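Orotidine 5'-phosphate decarboxylase (Streptomyces avermitilis, PDB 3V75) probably catalyses the last step of de novo UMP synthesis, the decarboxylation of orotidine 5'-phosphate to UMP and carbon dioxide. Local coordinates at residues Ser23-Pro26 and Phe27-Leu31; Arg69-Val72 and Glu73-Glu77; Gly226-Ser230 and Tyr231-Ile235. All coordinates share one frame; numbering follows the deposited sequence.

All three contacts are local, each within one unbroken piece of chain, and they sit on the periphery of the eight-stranded barrel. Contact 1 caps the start of helix 27-38 and is partly buried; contact 2 is the last turns of helix 61-75, buried on its apolar side with an ion pair on the exposed one; contact 3 is a partly buried turn in the loop between strands 217-221 and 239-241. An arginine serves the first two differently, gripping a backbone carbonyl in contact 1 and a carboxylate in contact 2, whereas contact 3 relies on a tyrosine ring and one backbone bond. Contacts 2 and 3 lie on opposite sides of the chain's centre, their own centres about 34 Å apart.

Contact 1. Residues Ser23-Pro26 and Phe27-Leu31; sequences SLEP and FGARL
Arg30 turns back on the preceding chain: CG stands anti to its carbonyl carbon (chi1 -65°), and a bend at chi3 (-63°) brings NE to Glu25 O at 2.8 Å. The bond is not straight, 132° at the hydrogen, and the oxygen lies at the guanidinium edge, slightly off its plane. Over one face of that group, toward its rim, sits Leu24 CD1, 3.7 Å from Arg30 CZ, the two side chains crossing at about a right angle. Here the chain enters helix 27-38, with Pro26 as N-cap: lacking an N-H, proline suits a place before the first turn, and its O takes a helical bond from Arg30 N at 3.0 Å. Glu25 runs past Arg30 in the opposite direction, its CB 3.8 Å from Arg30 CG, and lays OE2 3.4 Å from the small Ala29 CB. Glu25 OE1 forms a salt bridge with Arg33, further along the helix, while NH1 and NH2 of Arg30 reach Asp144 and Gly168 O. With an alanine at Arg30, Glu25 O would probably lose this donor, Asp144 its salt-bridge mate and Leu24 CD1 its flat support. The Phe27 ring turns its edge to Arg30 NH2 and touches Asp144 and Ser216.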
loop_
_atom_site.group_PDB
_atom_site.type_symbol
_atom_site.label_atom_id
_atom_site.label_comp_id
_atom_site.label_asym_id
_atom_site.label_seq_id
_atom_site.Cartn_x
_atom_site.Cartn_y
_atom_site.Cartn_z
ATOM N N SER A 23 25.387 12.765 -4.367
ATOM C CA SER A 23 24.397 11.993 -3.597
ATOM C C SER A 23 23.919 12.820 -2.386
ATOM O O SER A 23 24.722 13.525 -1.759
ATOM C CB SER A 23 24.916 10.606 -3.121
ATOM O OG SER A 23 25.803 9.995 -4.097
ATOM N N LEU A 24 22.624 12.700 -2.047
ATOM C CA LEU A 24 22.155 13.186 -0.747
ATOM C C LEU A 24 22.884 12.389 0.307
ATOM O O LEU A 24 23.074 11.159 0.147
ATOM C CB LEU A 24 20.691 12.934 -0.530
ATOM C CG LEU A 24 19.668 13.884 -1.056
ATOM C CD1 LEU A 24 18.304 13.280 -0.819
ATOM C CD2 LEU A 24 19.872 15.234 -0.301
ATOM N N GLU A 25 23.274 13.074 1.387
ATOM C CA GLU A 25 23.803 12.421 2.587
ATOM C C GLU A 25 22.760 11.404 3.097
ATOM O O GLU A 25 21.565 11.553 2.853
ATOM C CB GLU A 25 24.143 13.506 3.628
ATOM C CG GLU A 25 24.359 12.978 5.071
ATOM C CD GLU A 25 24.784 14.006 6.147
ATOM O OE1 GLU A 25 24.198 15.122 6.270
ATOM O OE2 GLU A 25 25.718 13.615 6.905
ATOM N N PRO A 26 23.205 10.324 3.761
ATOM C CA PRO A 26 22.254 9.293 4.199
ATOM C C PRO A 26 21.108 9.850 5.061
ATOM O O PRO A 26 21.337 10.775 5.868
ATOM C CB PRO A 26 23.139 8.321 4.998
ATOM C CG PRO A 26 24.508 8.474 4.374
ATOM C CD PRO A 26 24.614 9.924 3.988
ATOM N N PHE A 27 19.907 9.320 4.851
ATOM C CA PHE A 27 18.734 9.793 5.546
ATOM C C PHE A 27 18.900 9.847 7.075
ATOM O O PHE A 27 18.496 10.849 7.701
ATOM C CB PHE A 27 17.508 8.966 5.164
ATOM C CG PHE A 27 16.284 9.338 5.914
ATOM C CD1 PHE A 27 15.679 10.565 5.696
ATOM C CD2 PHE A 27 15.729 8.469 6.839
ATOM C CE1 PHE A 27 14.507 10.914 6.391
ATOM C CE2 PHE A 27 14.581 8.823 7.547
ATOM C CZ PHE A 27 13.988 10.060 7.330
ATOM N N GLY A 28 19.484 8.819 7.683
ATOM C CA GLY A 28 19.568 8.792 9.145
ATOM C C GLY A 28 20.352 10.009 9.634
ATOM O O GLY A 28 19.950 10.681 10.619
ATOM N N ALA A 29 21.471 10.317 8.972
ATOM C CA ALA A 29 22.266 11.474 9.326
ATOM C C ALA A 29 21.509 12.780 9.065
ATOM O O ALA A 29 21.561 13.720 9.887
ATOM C CB ALA A 29 23.591 11.476 8.545
ATOM N N ARG A 30 20.837 12.884 7.917
ATOM C CA ARG A 30 20.110 14.121 7.605
ATOM C C ARG A 30 18.960 14.336 8.594
ATOM O O ARG A 30 18.704 15.477 9.010
ATOM C CB ARG A 30 19.597 14.090 6.157
ATOM C CG ARG A 30 20.753 14.066 5.137
ATOM C CD ARG A 30 20.236 14.273 3.698
ATOM N NE ARG A 30 19.335 13.195 3.265
ATOM C CZ ARG A 30 18.058 13.353 2.914
ATOM N NH1 ARG A 30 17.489 14.562 2.954
ATOM N NH2 ARG A 30 17.332 12.306 2.538
ATOM N N LEU A 31 18.286 13.255 8.958
ATOM C CA LEU A 31 17.156 13.329 9.892
ATOM C C LEU A 31 17.661 13.760 11.293
ATOM O O LEU A 31 17.063 14.619 11.941
ATOM C CB LEU A 31 16.470 11.969 9.955
ATOM C CG LEU A 31 15.426 11.846 11.074
ATOM C CD1 LEU A 31 14.263 12.818 10.777
ATOM C CD2 LEU A 31 14.931 10.453 11.193
#

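Contact 2. Residues Arg69-Val72 and Glu73-Glu77; sequences RTVV and EALGE
Arg69 and Glu73, one helical turn apart, meet with their flat ends almost perpendicular, the guanidinium and carboxylate planes 89° apart. Arg69 is stretched out from CG to NE, with CG anti to the backbone N (chi1 177°), whereas Glu73 CG stands beside its own N, and this pairing of torsions brings the two chains together. A salt bridge results: Arg69 NE gives its hydrogen to Glu73 OE2 at 2.8 Å, nearly straight at 163°. The oxygen lies close to the guanidinium plane, at its edge, but is itself approached from above the carboxylate. Arg69 takes OE2; Glu73 OE1 is hydrogen-bonded outside the two segments, and its ion pair with Arg66 is long and weak. Two long, flexible, charged chains suit this exposed side of the helix, where their aliphatic parts can lie on the helix surface: Glu73 CG is 3.2 Å from Arg69 O.

The remaining faces are buried and largely apolar. Val71 CG1 and Leu75 CD1 are 4.3 Å apart, and both residues pack on Phe82 of strand 81-84. Thr70 and Ala74 touch Val280 of helix 280-299, the small Ala74 also Leu283, and the hydroxyl of Thr70 is bonded to Arg66. On the flank toward helix 93-109, Val72 meets Thr103 and Glu106.

Backbone bonds from Glu73, Ala74, Leu75 and Gly76 to the oxygens four residues earlier tie the turns together. The last, Gly76 N to Val72 O at 2.7 Å, is more bent than the Arg69-Glu73 bond; a CB on Gly76 would clash with Val72 O, and Gly76 O accepts from Arg38 NH1. An i to i+4 salt bridge of this kind is common on solvent-facing helix surfaces, and the amphipathic helix that carries it, packed on strand 81-84 and on helices 93-109 and 280-299, belongs to the outer layer of a TIM barrel.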
loop_
_atom_site.group_PDB
_atom_site.type_symbol
_atom_site.label_atom_id
_atom_site.label_comp_id
_atom_site.label_asym_id
_atom_site.label_seq_id
_atom_site.Cartn_x
_atom_site.Cartn_y
_atom_site.Cartn_z
ATOM N N ARG A 69 -1.235 23.637 0.520
ATOM C CA ARG A 69 -0.427 24.805 0.270
ATOM C C ARG A 69 -0.215 25.612 1.551
ATOM O O ARG A 69 0.895 26.085 1.819
ATOM C CB ARG A 69 -1.106 25.662 -0.807
ATOM C CG ARG A 69 -0.377 26.932 -1.068
ATOM C CD ARG A 69 -1.011 27.676 -2.243
ATOM N NE ARG A 69 -0.414 29.003 -2.282
ATOM C CZ ARG A 69 -0.612 29.870 -3.262
ATOM N NH1 ARG A 69 -1.401 29.516 -4.283
ATOM N NH2 ARG A 69 -0.019 31.071 -3.204
ATOM N N THR A 70 -1.272 25.787 2.334
ATOM C CA THR A 70 -1.171 26.581 3.553
ATOM C C THR A 70 -0.263 25.894 4.563
ATOM O O THR A 70 0.532 26.566 5.246
ATOM C CB THR A 70 -2.569 26.794 4.163
ATOM O OG1 THR A 70 -3.284 27.677 3.306
ATOM C CG2 THR A 70 -2.477 27.371 5.584
ATOM N N VAL A 71 -0.373 24.566 4.676
ATOM C CA VAL A 71 0.470 23.846 5.627
ATOM C C VAL A 71 1.930 24.063 5.307
ATOM O O VAL A 71 2.715 24.389 6.199
ATOM C CB VAL A 71 0.148 22.334 5.719
ATOM C CG1 VAL A 71 1.192 21.616 6.605
ATOM C CG2 VAL A 71 -1.282 22.140 6.276
ATOM N N VAL A 72 2.313 23.925 4.031
ATOM C CA VAL A 72 3.723 24.107 3.703
ATOM C C VAL A 72 4.170 25.559 3.786
ATOM O O VAL A 72 5.292 25.843 4.221
ATOM C CB VAL A 72 4.046 23.499 2.326
ATOM C CG1 VAL A 72 5.505 23.743 1.986
ATOM C CG2 VAL A 72 3.713 21.992 2.348
ATOM N N GLU A 73 3.307 26.491 3.394
ATOM C CA GLU A 73 3.678 27.906 3.530
ATOM C C GLU A 73 3.900 28.284 4.988
ATOM O O GLU A 73 4.856 28.990 5.313
ATOM C CB GLU A 73 2.617 28.830 2.925
ATOM C CG GLU A 73 2.636 28.725 1.410
ATOM C CD GLU A 73 1.539 29.501 0.722
ATOM O OE1 GLU A 73 0.535 29.913 1.387
ATOM O OE2 GLU A 73 1.647 29.697 -0.533
ATOM N N ALA A 74 3.004 27.817 5.860
ATOM C CA ALA A 74 3.089 28.170 7.276
ATOM C C ALA A 74 4.264 27.512 7.953
ATOM O O ALA A 74 4.942 28.131 8.778
ATOM C CB ALA A 74 1.801 27.748 8.008
ATOM N N LEU A 75 4.494 26.247 7.634
ATOM C CA LEU A 75 5.405 25.417 8.419
ATOM C C LEU A 75 6.676 24.925 7.721
ATOM O O LEU A 75 7.573 24.433 8.396
ATOM C CB LEU A 75 4.637 24.183 8.945
ATOM C CG LEU A 75 3.483 24.519 9.914
ATOM C CD1 LEU A 75 2.790 23.206 10.294
ATOM C CD2 LEU A 75 3.981 25.269 11.139
ATOM N N GLY A 76 6.753 25.080 6.389
ATOM C CA GLY A 76 7.808 24.410 5.621
ATOM C C GLY A 76 9.206 24.813 6.044
ATOM O O GLY A 76 10.110 23.982 6.011
ATOM N N GLU A 77 9.387 26.062 6.458
ATOM C CA GLU A 77 10.702 26.519 6.900
ATOM C C GLU A 77 10.987 26.235 8.365
ATOM O O GLU A 77 12.110 26.483 8.837
ATOM C CB GLU A 77 10.883 28.006 6.612
ATOM C CG GLU A 77 10.867 28.272 5.093
ATOM C CD GLU A 77 11.250 29.718 4.719
ATOM O OE1 GLU A 77 11.641 30.516 5.626
ATOM O OE2 GLU A 77 11.141 30.050 3.513
#

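Contact 3. Residues Gly226-Ser230 and Tyr231-Ile235; sequences GDLSS and YDLDI
The ring of Tyr231 lies over the peptide just before it, with Ser230 O above one face, 3.7 Å from Tyr231 CG, while the carbonyls of Asp227 and Leu228 come to the ring's edge. Asp227 O is the nearer of these to a ring carbon, 3.5 Å from Tyr231 CD2, where it can meet the weakly positive C-H rim. Tyr231 CG stands anti to its own carbonyl carbon (chi1 -65°), a choice that folds the ring back over Ser230. Tyr231 OH is hydrogen-bonded to Asp195, and Ala197 and Leu201 of helix 196-207 pack against the ring, so a long aromatic with a polar end suits this place. The chain makes a short 3-10 turn at 228-230, in the loop leading from barrel strand 217-221 to strand 239-241. Tyr231 N closes it on Leu228 O at 3.0 Å, the donor lying well above the carbonyl plane (58°). Leu228 and Leu233 supply the apolar side: Leu228 CB lies 4.3 Å from Leu233 CD1, and both residues also rest on Phe258 of helix 254-258. Further on, in the conformer described, Asp232 OD1 accepts from Asp234 N at 3.0 Å, an Asx turn for which a short carboxylate side chain is well sized.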
loop_
_atom_site.group_PDB
_atom_site.type_symbol
_atom_site.label_atom_id
_atom_site.label_comp_id
_atom_site.label_asym_id
_atom_site.label_seq_id
_atom_site.Cartn_x
_atom_site.Cartn_y
_atom_site.Cartn_z
ATOM N N GLY A 226 1.269 0.270 25.192
ATOM C CA GLY A 226 1.641 0.074 26.588
ATOM C C GLY A 226 2.659 -1.025 26.852
ATOM O O GLY A 226 3.118 -1.209 27.992
ATOM N N ASP A 227 3.017 -1.751 25.790
ATOM C CA ASP A 227 3.887 -2.923 25.947
ATOM C C ASP A 227 5.211 -2.750 25.193
ATOM O O ASP A 227 5.880 -3.746 24.873
ATOM C CB ASP A 227 3.161 -4.222 25.536
ATOM C CG ASP A 227 2.504 -4.131 24.153
ATOM O OD1 ASP A 227 2.732 -3.138 23.382
ATOM O OD2 ASP A 227 1.733 -5.073 23.808
ATOM N N LEU A 228 5.625 -1.510 24.941
ATOM C CA LEU A 228 6.885 -1.301 24.225
ATOM C C LEU A 228 8.095 -1.809 24.997
ATOM O O LEU A 228 9.153 -2.084 24.401
ATOM C CB LEU A 228 7.082 0.158 23.835
ATOM C CG LEU A 228 6.011 0.674 22.872
ATOM C CD1 LEU A 228 6.330 2.116 22.461
ATOM C CD2 LEU A 228 5.887 -0.210 21.618
ATOM N N SER A 229 7.977 -1.919 26.321
ATOM C CA SER A 229 9.081 -2.408 27.135
ATOM C C SER A 229 9.418 -3.881 26.812
ATOM O O SER A 229 10.459 -4.376 27.258
ATOM C CB SER A 229 8.794 -2.242 28.646
ATOM O OG SER A 229 7.626 -2.976 28.974
ATOM N N SER A 230 8.525 -4.566 26.093
ATOM C CA SER A 230 8.749 -5.951 25.710
ATOM C C SER A 230 9.534 -6.052 24.408
ATOM O O SER A 230 9.856 -7.172 23.975
ATOM C CB SER A 230 7.406 -6.663 25.532
ATOM O OG SER A 230 6.785 -6.809 26.798
ATOM N N TYR A 231 9.867 -4.924 23.801
ATOM C CA TYR A 231 10.583 -4.892 22.517
ATOM C C TYR A 231 11.910 -4.179 22.649
ATOM O O TYR A 231 12.033 -3.211 23.425
ATOM C CB TYR A 231 9.722 -4.229 21.441
ATOM C CG TYR A 231 8.516 -5.072 21.174
ATOM C CD1 TYR A 231 8.599 -6.165 20.288
ATOM C CD2 TYR A 231 7.318 -4.867 21.872
ATOM C CE1 TYR A 231 7.497 -7.005 20.081
ATOM C CE2 TYR A 231 6.210 -5.710 21.678
ATOM C CZ TYR A 231 6.301 -6.764 20.769
ATOM O OH TYR A 231 5.207 -7.570 20.579
ATOM N N ASP A 232 12.901 -4.643 21.891
ATOM C CA ASP A 232 14.192 -3.961 21.807
ATOM C C ASP A 232 14.133 -2.912 20.705
ATOM O O ASP A 232 14.235 -3.215 19.510
ATOM C CB ASP A 232 15.301 -4.971 21.498
ATOM C CG ASP A 232 16.666 -4.338 21.507
ATOM O OD1 ASP A 232 16.783 -3.110 21.718
ATOM O OD2 ASP A 232 17.653 -5.089 21.278
ATOM N N LEU A 233 13.929 -1.668 21.114
ATOM C CA LEU A 233 13.801 -0.569 20.159
ATOM C C LEU A 233 15.159 0.062 19.809
ATOM O O LEU A 233 15.193 1.042 19.042
ATOM C CB LEU A 233 12.841 0.503 20.723
ATOM C CG LEU A 233 11.434 -0.008 21.004
ATOM C CD1 LEU A 233 10.556 1.172 21.570
ATOM C CD2 LEU A 233 10.815 -0.608 19.768
ATOM N N ASP A 234 16.249 -0.490 20.350
ATOM C CA ASP A 234 17.639 -0.085 20.099
ATOM C C ASP A 234 18.004 -0.589 18.699
ATOM O O ASP A 234 18.815 -1.531 18.634
ATOM C CB ASP A 234 18.604 -0.794 21.093
ATOM C CG ASP A 234 20.037 -0.197 21.087
ATOM O OD1 ASP A 234 20.283 0.731 20.302
ATOM O OD2 ASP A 234 20.908 -0.674 21.883
ATOM N N ILE A 235 17.434 -0.055 17.622
ATOM C CA ILE A 235 17.706 -0.566 16.263
ATOM C C ILE A 235 18.647 0.331 15.477
ATOM O O ILE A 235 18.889 0.094 14.287
ATOM C CB ILE A 235 16.398 -0.777 15.469
ATOM C CG1 ILE A 235 15.649 0.542 15.288
ATOM C CG2 ILE A 235 15.541 -1.815 16.191
ATOM C CD1 ILE A 235 14.517 0.498 14.261
#